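Local coordinates for ActII protein (Streptomyces coelicolor, PDB 2OPT) that probably represses transcription as a dimeric TetR-family DNA-binding regulator, and binds actinorhodin and its biosynthetic precursor (S)-DNPA, at residues Gly73-Gln78 / Ile207-Leu212; Lys80-Ser85 / Asp136-Phe141; Thr143-Glu148 / Arg199-Gly204. All blocks are in the same frame, centred on the assembly; numbering follows the deposited sequence.

Contact 1 of 3, residues Gly73-Gln78 / Ile207-Leu212; sequences GRWAEQ and IIIAGL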
loop_
_atom_site.group_PDB
_atom_site.type_symbol
_atom_site.label_atom_id
_atom_site.label_comp_id
_atom_site.label_asym_id
_atom_site.label_seq_id
_atom_site.Cartn_x
_atom_site.Cartn_y
_atom_site.Cartn_z
ATOM N N GLY A 73 13.806 2.916 -26.812
ATOM C CA GLY A 73 14.497 4.085 -26.320
ATOM C C GLY A 73 13.735 5.031 -25.434
ATOM O O GLY A 73 14.330 5.984 -24.934
ATOM N N ARG A 74 12.424 4.805 -25.240
ATOM C CA ARG A 74 11.646 5.615 -24.294
ATOM C C ARG A 74 11.086 4.828 -23.133
ATOM O O ARG A 74 10.068 5.238 -22.567
ATOM C CB ARG A 74 10.449 6.325 -24.953
ATOM C CG ARG A 74 10.816 7.452 -25.880
ATOM C CD ARG A 74 9.815 8.605 -25.865
ATOM N NE ARG A 74 8.412 8.202 -25.766
ATOM C CZ ARG A 74 7.593 8.579 -24.783
ATOM N NH1 ARG A 74 6.352 8.165 -24.792
ATOM N NH2 ARG A 74 7.996 9.381 -23.796
ATOM N N TRP A 75 11.700 3.704 -22.786
ATOM C CA TRP A 75 11.054 2.787 -21.827
ATOM C C TRP A 75 10.679 3.473 -20.518
ATOM O O TRP A 75 9.527 3.443 -20.095
ATOM C CB TRP A 75 11.940 1.577 -21.564
ATOM C CG TRP A 75 11.309 0.504 -20.715
ATOM C CD1 TRP A 75 10.473 -0.463 -21.151
ATOM C CD2 TRP A 75 11.487 0.273 -19.294
ATOM N NE1 TRP A 75 10.097 -1.282 -20.103
ATOM C CE2 TRP A 75 10.702 -0.850 -18.952
ATOM C CE3 TRP A 75 12.205 0.924 -18.280
ATOM C CZ2 TRP A 75 10.636 -1.361 -17.636
ATOM C CZ3 TRP A 75 12.125 0.451 -16.988
ATOM C CH2 TRP A 75 11.379 -0.720 -16.667
ATOM N N ALA A 76 11.637 4.136 -19.889
ATOM C CA ALA A 76 11.457 4.638 -18.527
ATOM C C ALA A 76 10.331 5.677 -18.453
ATOM O O ALA A 76 9.535 5.668 -17.515
ATOM C CB ALA A 76 12.727 5.227 -18.008
ATOM N N GLU A 77 10.299 6.596 -19.415
ATOM C CA GLU A 77 9.276 7.596 -19.448
ATOM C C GLU A 77 7.894 6.994 -19.795
ATOM O O GLU A 77 6.894 7.512 -19.383
ATOM C CB GLU A 77 9.688 8.705 -20.416
ATOM C CG GLU A 77 10.939 9.460 -19.958
ATOM C CD GLU A 77 10.703 10.327 -18.693
ATOM O OE1 GLU A 77 9.800 11.196 -18.718
ATOM O OE2 GLU A 77 11.432 10.155 -17.688
ATOM N N GLN A 78 7.851 5.898 -20.561
ATOM C CA GLN A 78 6.566 5.258 -20.870
ATOM C C GLN A 78 5.964 4.573 -19.629
ATOM O O GLN A 78 4.748 4.539 -19.442
ATOM C CB GLN A 78 6.725 4.249 -22.004
ATOM C CG GLN A 78 6.789 4.865 -23.347
ATOM C CD GLN A 78 6.594 3.869 -24.458
ATOM O OE1 GLN A 78 7.314 2.873 -24.565
ATOM N NE2 GLN A 78 5.690 4.190 -25.360
ATOM N N ILE A 207 12.377 6.191 -8.100
ATOM C CA ILE A 207 13.031 5.184 -7.311
ATOM C C ILE A 207 12.749 3.795 -7.877
ATOM O O ILE A 207 13.668 3.032 -8.094
ATOM C CB ILE A 207 12.634 5.272 -5.824
ATOM C CG1 ILE A 207 13.219 6.556 -5.202
ATOM C CG2 ILE A 207 13.101 4.045 -5.078
ATOM C CD1 ILE A 207 12.633 6.943 -3.870
ATOM N N ILE A 208 11.470 3.467 -8.081
ATOM C CA ILE A 208 11.083 2.089 -8.506
ATOM C C ILE A 208 11.603 1.781 -9.913
ATOM O O ILE A 208 12.119 0.703 -10.151
ATOM C CB ILE A 208 9.552 1.902 -8.461
ATOM C CG1 ILE A 208 9.061 2.070 -7.007
ATOM C CG2 ILE A 208 9.149 0.585 -9.164
ATOM C CD1 ILE A 208 7.505 2.160 -6.782
ATOM N N ILE A 209 11.493 2.751 -10.822
ATOM C CA ILE A 209 11.961 2.589 -12.227
ATOM C C ILE A 209 13.499 2.411 -12.267
ATOM O O ILE A 209 13.999 1.466 -12.901
ATOM C CB ILE A 209 11.463 3.772 -13.100
ATOM C CG1 ILE A 209 9.942 3.670 -13.319
ATOM C CG2 ILE A 209 12.097 3.744 -14.503
ATOM C CD1 ILE A 209 9.376 4.935 -13.791
ATOM N N ALA A 210 14.258 3.263 -11.567
ATOM C CA ALA A 210 15.698 3.064 -11.474
ATOM C C ALA A 210 16.026 1.655 -10.922
ATOM O O ALA A 210 16.945 0.999 -11.380
ATOM C CB ALA A 210 16.370 4.148 -10.555
ATOM N N GLY A 211 15.279 1.198 -9.939
ATOM C CA GLY A 211 15.608 -0.094 -9.282
ATOM C C GLY A 211 15.269 -1.227 -10.213
ATOM O O GLY A 211 15.938 -2.230 -10.219
ATOM N N LEU A 212 14.203 -1.077 -10.996
ATOM C CA LEU A 212 13.860 -2.051 -12.049
ATOM C C LEU A 212 14.930 -2.149 -13.147
ATOM O O LEU A 212 15.389 -3.257 -13.477
ATOM C CB LEU A 212 12.486 -1.718 -12.682
ATOM C CG LEU A 212 11.246 -1.992 -11.807
ATOM C CD1 LEU A 212 9.970 -1.411 -12.501
ATOM C CD2 LEU A 212 11.049 -3.460 -11.505
#
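Trp75 and Ile209 run alongside one another with opposite headings where the first turn of helix 75-92 meets helix 197-219. The indole reaches across because the first torsion (-174°) swings it away from its own backbone N, which carries the six-membered ring over to the partner helix although the CB itself does not point there. Its CZ3 comes 4.1 Å from Ile209 CG2, an approach that is oblique to the ring. Leu212, one turn further along, comes in at the rim of the ring, roughly level with it, with CB 4.3 Å from Trp75 CH2. Both helices belong to the all-helical C-terminal domain of the TetR family, and the contact joins residues more than 120 positions apart in the chain. Ile209 has its CB directed toward 73-78 and splits its two branches between different targets. The CG2 methyl rests 3.9 Å from Ala76 CB as well as on the tryptophan, while CD1, at the end of the other branch, lies 3.8 Å from the carbonyl O of Ala76. No hydrogen bond crosses between 73-78 and 207-212; the polar end of the indole is turned elsewhere, Trp75 NE1 being bonded to the carbonyl O of Leu120 in helix 108-123. Leu212 also packs on Leu130 and Leu138 of helix 128-150, and on Ile207 of the second subunit.

Contact 2 of 3, residues Lys80-Ser85 / Asp136-Phe141; sequences KEMCRS and DLLSTF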
loop_
_atom_site.group_PDB
_atom_site.type_symbol
_atom_site.label_atom_id
_atom_site.label_comp_id
_atom_site.label_asym_id
_atom_site.label_seq_id
_atom_site.Cartn_x
_atom_site.Cartn_y
_atom_site.Cartn_z
ATOM N N LYS A 80 6.644 5.575 -16.447
ATOM C CA LYS A 80 6.091 6.766 -15.793
ATOM C C LYS A 80 4.730 7.160 -16.300
ATOM O O LYS A 80 3.799 7.361 -15.498
ATOM C CB LYS A 80 7.048 7.942 -15.953
ATOM C CG LYS A 80 8.323 7.706 -15.147
ATOM C CD LYS A 80 9.286 8.896 -15.224
ATOM C CE LYS A 80 10.434 8.654 -14.223
ATOM N NZ LYS A 80 11.349 9.806 -14.335
ATOM N N GLU A 81 4.613 7.286 -17.623
ATOM C CA GLU A 81 3.376 7.725 -18.304
ATOM C C GLU A 81 2.188 6.864 -17.921
ATOM O O GLU A 81 1.091 7.358 -17.635
ATOM C CB GLU A 81 3.532 7.636 -19.830
ATOM C CG GLU A 81 2.170 7.655 -20.593
ATOM C CD GLU A 81 2.256 7.331 -22.103
ATOM O OE1 GLU A 81 3.360 7.185 -22.654
ATOM O OE2 GLU A 81 1.178 7.254 -22.738
ATOM N N MET A 82 2.396 5.551 -17.978
ATOM C CA MET A 82 1.363 4.582 -17.636
ATOM C C MET A 82 0.975 4.668 -16.163
ATOM O O MET A 82 -0.190 4.487 -15.808
ATOM C CB MET A 82 1.833 3.165 -17.975
ATOM C CG MET A 82 1.173 2.071 -17.154
ATOM S SD MET A 82 2.082 0.517 -17.230
ATOM C CE MET A 82 3.120 0.658 -15.778
ATOM N N CYS A 83 1.956 4.946 -15.309
ATOM C CA CYS A 83 1.707 5.083 -13.878
ATOM C C CYS A 83 0.936 6.364 -13.576
ATOM O O CYS A 83 0.046 6.379 -12.725
ATOM C CB CYS A 83 3.023 5.065 -13.100
ATOM S SG CYS A 83 3.784 3.433 -12.957
ATOM N N ARG A 84 1.287 7.436 -14.278
ATOM C CA ARG A 84 0.602 8.713 -14.123
ATOM C C ARG A 84 -0.852 8.607 -14.571
ATOM O O ARG A 84 -1.737 9.249 -14.005
ATOM C CB ARG A 84 1.320 9.806 -14.917
ATOM C CG ARG A 84 2.608 10.298 -14.272
ATOM C CD ARG A 84 3.188 11.486 -15.027
ATOM N NE ARG A 84 4.624 11.631 -14.809
ATOM C CZ ARG A 84 5.529 11.655 -15.782
ATOM N NH1 ARG A 84 6.816 11.792 -15.492
ATOM N NH2 ARG A 84 5.148 11.541 -17.047
ATOM N N SER A 85 -1.090 7.788 -15.589
ATOM C CA SER A 85 -2.461 7.516 -16.076
ATOM C C SER A 85 -3.351 6.799 -15.057
ATOM O O SER A 85 -4.526 7.129 -14.859
ATOM C CB SER A 85 -2.395 6.681 -17.374
ATOM O OG SER A 85 -3.630 6.719 -18.101
ATOM N N ASP A 136 3.355 -5.482 -10.311
ATOM C CA ASP A 136 2.621 -5.521 -9.049
ATOM C C ASP A 136 3.037 -4.344 -8.147
ATOM O O ASP A 136 2.181 -3.640 -7.597
ATOM C CB ASP A 136 2.938 -6.833 -8.292
ATOM C CG ASP A 136 1.908 -7.131 -7.172
ATOM O OD1 ASP A 136 0.698 -7.157 -7.458
ATOM O OD2 ASP A 136 2.276 -7.333 -6.008
ATOM N N LEU A 137 4.365 -4.185 -7.961
ATOM C CA LEU A 137 4.926 -3.189 -7.081
ATOM C C LEU A 137 4.546 -1.795 -7.626
ATOM O O LEU A 137 4.214 -0.888 -6.888
ATOM C CB LEU A 137 6.470 -3.333 -6.984
ATOM C CG LEU A 137 7.195 -2.210 -6.184
ATOM C CD1 LEU A 137 6.698 -2.243 -4.761
ATOM C CD2 LEU A 137 8.747 -2.238 -6.188
ATOM N N LEU A 138 4.526 -1.641 -8.930
ATOM C CA LEU A 138 4.152 -0.332 -9.497
ATOM C C LEU A 138 2.677 -0.009 -9.226
ATOM O O LEU A 138 2.325 1.098 -8.784
ATOM C CB LEU A 138 4.398 -0.430 -10.978
ATOM C CG LEU A 138 5.658 0.183 -11.582
ATOM C CD1 LEU A 138 6.516 1.034 -10.742
ATOM C CD2 LEU A 138 6.281 -0.473 -12.801
ATOM N N SER A 139 1.796 -0.986 -9.470
ATOM C CA SER A 139 0.388 -0.785 -9.248
ATOM C C SER A 139 0.072 -0.589 -7.775
ATOM O O SER A 139 -0.774 0.233 -7.431
ATOM C CB SER A 139 -0.466 -1.860 -9.931
ATOM O OG SER A 139 -0.471 -3.071 -9.176
ATOM N N THR A 140 0.740 -1.363 -6.904
ATOM C CA THR A 140 0.639 -1.232 -5.464
ATOM C C THR A 140 1.037 0.151 -4.965
ATOM O O THR A 140 0.353 0.735 -4.149
ATOM C CB THR A 140 1.455 -2.379 -4.805
ATOM O OG1 THR A 140 0.741 -3.592 -5.054
ATOM C CG2 THR A 140 1.592 -2.208 -3.301
ATOM N N PHE A 141 2.093 0.707 -5.530
ATOM C CA PHE A 141 2.599 1.967 -5.094
ATOM C C PHE A 141 1.644 3.073 -5.538
ATOM O O PHE A 141 1.315 3.966 -4.770
ATOM C CB PHE A 141 3.967 2.159 -5.766
ATOM C CG PHE A 141 4.383 3.601 -5.884
ATOM C CD1 PHE A 141 4.846 4.299 -4.762
ATOM C CD2 PHE A 141 4.283 4.276 -7.106
ATOM C CE1 PHE A 141 5.187 5.689 -4.864
ATOM C CE2 PHE A 141 4.639 5.618 -7.205
ATOM C CZ PHE A 141 5.065 6.325 -6.066
#
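Cys83 and Leu138 each direct their CB toward the other helix, and their meeting carries most of this small, buried contact. The thiol SG stands 4.0 Å from Leu138 CG, put there by a first torsion of -75° that turns SG away from the carbonyl carbon and to the side of the backbone N. Met82 adds a looser touch: its CB does not face the partner, but the end of the chain comes nearer, its methyl CE 4.5 Å from Leu138 CD2. The cysteine sulfur, the methionine methyl and the leucine join helix 75-92 to helix 128-150 in the interior of the TetR-type C-terminal domain through apolar contact, with no hydrogen bond between the two segments. In the next shell, Cys83 also rests on Leu205 and Leu138 on Ile208, both of helix 197-219, while Met82 is backed by Val67, Pro68 and Thr117. On the helix that presents Leu138, the carbonyl O of Asp136 accepts three bonds: the usual one from Thr140 N, one from Thr140 OG1 at 2.9 Å, arriving 43° above the carbonyl plane, and one from Ser139 OG at 3.1 Å, tilted 31° from that plane. These two hydroxyls are thereby folded back onto their own backbone.

Contact 3 of 3, residues Thr143-Glu148 / Arg199-Gly204; sequences TAEALE and RRFELG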
loop_
_atom_site.group_PDB
_atom_site.type_symbol
_atom_site.label_atom_id
_atom_site.label_comp_id
_atom_site.label_asym_id
_atom_site.label_seq_id
_atom_site.Cartn_x
_atom_site.Cartn_y
_atom_site.Cartn_z
ATOM N N THR A 143 -1.542 2.837 -6.237
ATOM C CA THR A 143 -2.792 2.699 -5.522
ATOM C C THR A 143 -2.689 3.215 -4.079
ATOM O O THR A 143 -3.595 3.931 -3.630
ATOM C CB THR A 143 -3.288 1.224 -5.562
ATOM O OG1 THR A 143 -3.351 0.818 -6.936
ATOM C CG2 THR A 143 -4.713 1.090 -4.908
ATOM N N ALA A 144 -1.607 2.861 -3.363
ATOM C CA ALA A 144 -1.349 3.385 -2.000
ATOM C C ALA A 144 -1.255 4.895 -1.969
ATOM O O ALA A 144 -1.849 5.551 -1.111
ATOM C CB ALA A 144 -0.051 2.775 -1.406
ATOM N N GLU A 145 -0.455 5.460 -2.866
ATOM C CA GLU A 145 -0.364 6.926 -2.947
ATOM C C GLU A 145 -1.743 7.560 -3.132
ATOM O O GLU A 145 -2.086 8.509 -2.457
ATOM C CB GLU A 145 0.558 7.365 -4.074
ATOM C CG GLU A 145 2.054 7.186 -3.800
ATOM C CD GLU A 145 2.562 8.029 -2.619
ATOM O OE1 GLU A 145 2.124 9.196 -2.484
ATOM O OE2 GLU A 145 3.387 7.526 -1.824
ATOM N N ALA A 146 -2.527 7.021 -4.054
ATOM C CA ALA A 146 -3.858 7.549 -4.326
ATOM C C ALA A 146 -4.710 7.500 -3.098
ATOM O O ALA A 146 -5.379 8.480 -2.783
ATOM C CB ALA A 146 -4.532 6.754 -5.460
ATOM N N LEU A 147 -4.681 6.369 -2.389
ATOM C CA LEU A 147 -5.555 6.171 -1.256
ATOM C C LEU A 147 -5.274 7.290 -0.279
ATOM O O LEU A 147 -6.179 7.828 0.349
ATOM C CB LEU A 147 -5.316 4.794 -0.635
ATOM C CG LEU A 147 -6.179 4.212 0.478
ATOM C CD1 LEU A 147 -7.664 4.400 0.219
ATOM C CD2 LEU A 147 -5.844 2.721 0.623
ATOM N N GLU A 148 -4.013 7.685 -0.216
ATOM C CA GLU A 148 -3.589 8.687 0.723
ATOM C C GLU A 148 -3.668 10.140 0.217
ATOM O O GLU A 148 -3.798 11.044 1.019
ATOM C CB GLU A 148 -2.198 8.336 1.222
ATOM C CG GLU A 148 -1.095 9.241 0.772
ATOM C CD GLU A 148 -0.139 9.441 1.893
ATOM O OE1 GLU A 148 0.670 8.510 2.129
ATOM O OE2 GLU A 148 -0.227 10.495 2.576
ATOM N N ARG A 199 5.170 15.518 -5.587
ATOM C CA ARG A 199 6.560 15.336 -5.339
ATOM C C ARG A 199 6.778 13.917 -4.873
ATOM O O ARG A 199 7.624 13.268 -5.433
ATOM C CB ARG A 199 7.070 16.358 -4.312
ATOM C CG ARG A 199 8.602 16.338 -4.063
ATOM C CD ARG A 199 9.422 16.442 -5.361
ATOM N NE ARG A 199 10.849 16.367 -5.033
ATOM C CZ ARG A 199 11.823 15.936 -5.838
ATOM N NH1 ARG A 199 11.564 15.522 -7.076
ATOM N NH2 ARG A 199 13.075 15.927 -5.386
ATOM N N ARG A 200 6.002 13.432 -3.891
ATOM C CA ARG A 200 6.127 12.036 -3.397
ATOM C C ARG A 200 5.898 11.084 -4.548
ATOM O O ARG A 200 6.691 10.233 -4.824
ATOM C CB ARG A 200 5.041 11.700 -2.371
ATOM C CG ARG A 200 5.100 12.387 -1.037
ATOM C CD ARG A 200 3.736 12.244 -0.277
ATOM N NE ARG A 200 3.411 10.852 0.015
ATOM C CZ ARG A 200 3.996 10.136 0.982
ATOM N NH1 ARG A 200 4.932 10.700 1.747
ATOM N NH2 ARG A 200 3.662 8.858 1.176
ATOM N N PHE A 201 4.820 11.273 -5.281
ATOM C CA PHE A 201 4.575 10.417 -6.433
ATOM C C PHE A 201 5.766 10.335 -7.415
ATOM O O PHE A 201 6.144 9.255 -7.847
ATOM C CB PHE A 201 3.336 10.851 -7.199
ATOM C CG PHE A 201 2.863 9.815 -8.174
ATOM C CD1 PHE A 201 2.233 8.681 -7.738
ATOM C CD2 PHE A 201 3.096 9.984 -9.537
ATOM C CE1 PHE A 201 1.831 7.709 -8.636
ATOM C CE2 PHE A 201 2.684 9.022 -10.463
ATOM C CZ PHE A 201 2.044 7.907 -10.020
ATOM N N GLU A 202 6.347 11.473 -7.787
ATOM C CA GLU A 202 7.412 11.408 -8.775
ATOM C C GLU A 202 8.687 10.782 -8.211
ATOM O O GLU A 202 9.301 9.925 -8.870
ATOM C CB GLU A 202 7.647 12.763 -9.462
ATOM C CG GLU A 202 6.479 13.232 -10.391
ATOM C CD GLU A 202 6.127 12.329 -11.603
ATOM O OE1 GLU A 202 7.007 11.757 -12.311
ATOM O OE2 GLU A 202 4.912 12.241 -11.873
ATOM N N LEU A 203 9.034 11.115 -6.959
ATOM C CA LEU A 203 10.162 10.477 -6.305
ATOM C C LEU A 203 9.989 8.968 -6.254
ATOM O O LEU A 203 10.918 8.241 -6.598
ATOM C CB LEU A 203 10.335 10.981 -4.851
ATOM C CG LEU A 203 11.177 12.205 -4.634
ATOM C CD1 LEU A 203 11.131 12.698 -3.162
ATOM C CD2 LEU A 203 12.624 11.870 -5.051
ATOM N N GLY A 204 8.842 8.478 -5.793
ATOM C CA GLY A 204 8.655 7.006 -5.691
ATOM C C GLY A 204 8.685 6.355 -7.071
ATOM O O GLY A 204 9.181 5.263 -7.243
#
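Arg200 and Glu145 form a salt bridge between helix 128-150 and helix 197-219, which run almost exactly antiparallel here in the TetR-type C-terminal domain, their segment axes at 173° and 10.8 Å apart. The arginine can be followed outward. Its CB already lies 3.8 Å from Glu145 OE1, and CD passes close to the same oxygen. The chain bends at chi3, and the guanidinium then meets the Glu145 carboxylate. NE donates to Glu145 OE1 at 3.3 Å, with an N-H...O angle of 149°, the oxygen accepting on its syn lone pair and standing somewhat out of the guanidinium plane. CZ lies 3.9 Å from Glu148 OE1. NH1 makes a long, weak ion pair with Asp136 of the second subunit. NH2 gives a second, weak bond to Glu145 OE2, so the two groups pair side by side but imperfectly, their planes 37° apart. NH2 also lies 3.2 Å from OE1 of Glu148, but that oxygen is well out of the guanidinium plane and the attraction is of charge alone, through a side chain that is poorly ordered. Glu145 OE2 is further held by the OH of Tyr133 of the second subunit, and Arg200 packs on that same tyrosine, which brings the dimer interface into the network. A leucine in place of Arg200 would probably leave the buried Glu145 carboxylate without its counter-charge, resting on the neighbouring subunit's tyrosine hydroxyl. Nearer the backbone, CG of Glu145 meets the edge of the Phe201 ring, 4.2 Å from Phe201 CD1.

Three helices, 75-92, 128-150 and 197-219, share the three contacts pairwise, each helix serving in two of them. Contacts 1 and 2 have centres about 11 Å apart and meet directly, Ile208 CD1 lying 3.6 Å from Phe141 CG. Contacts 2 and 3, with centres about 10 Å apart, are joined through the same phenylalanine, Phe141 CZ lying 3.6 Å from Phe201 O and 3.7 Å from Gly204 CA. Contacts 1 and 3, about 16 Å between centres, adjoin in sequence along helix 197-219. All three contacts touch the second subunit, and the structure is of the ligand-free protein.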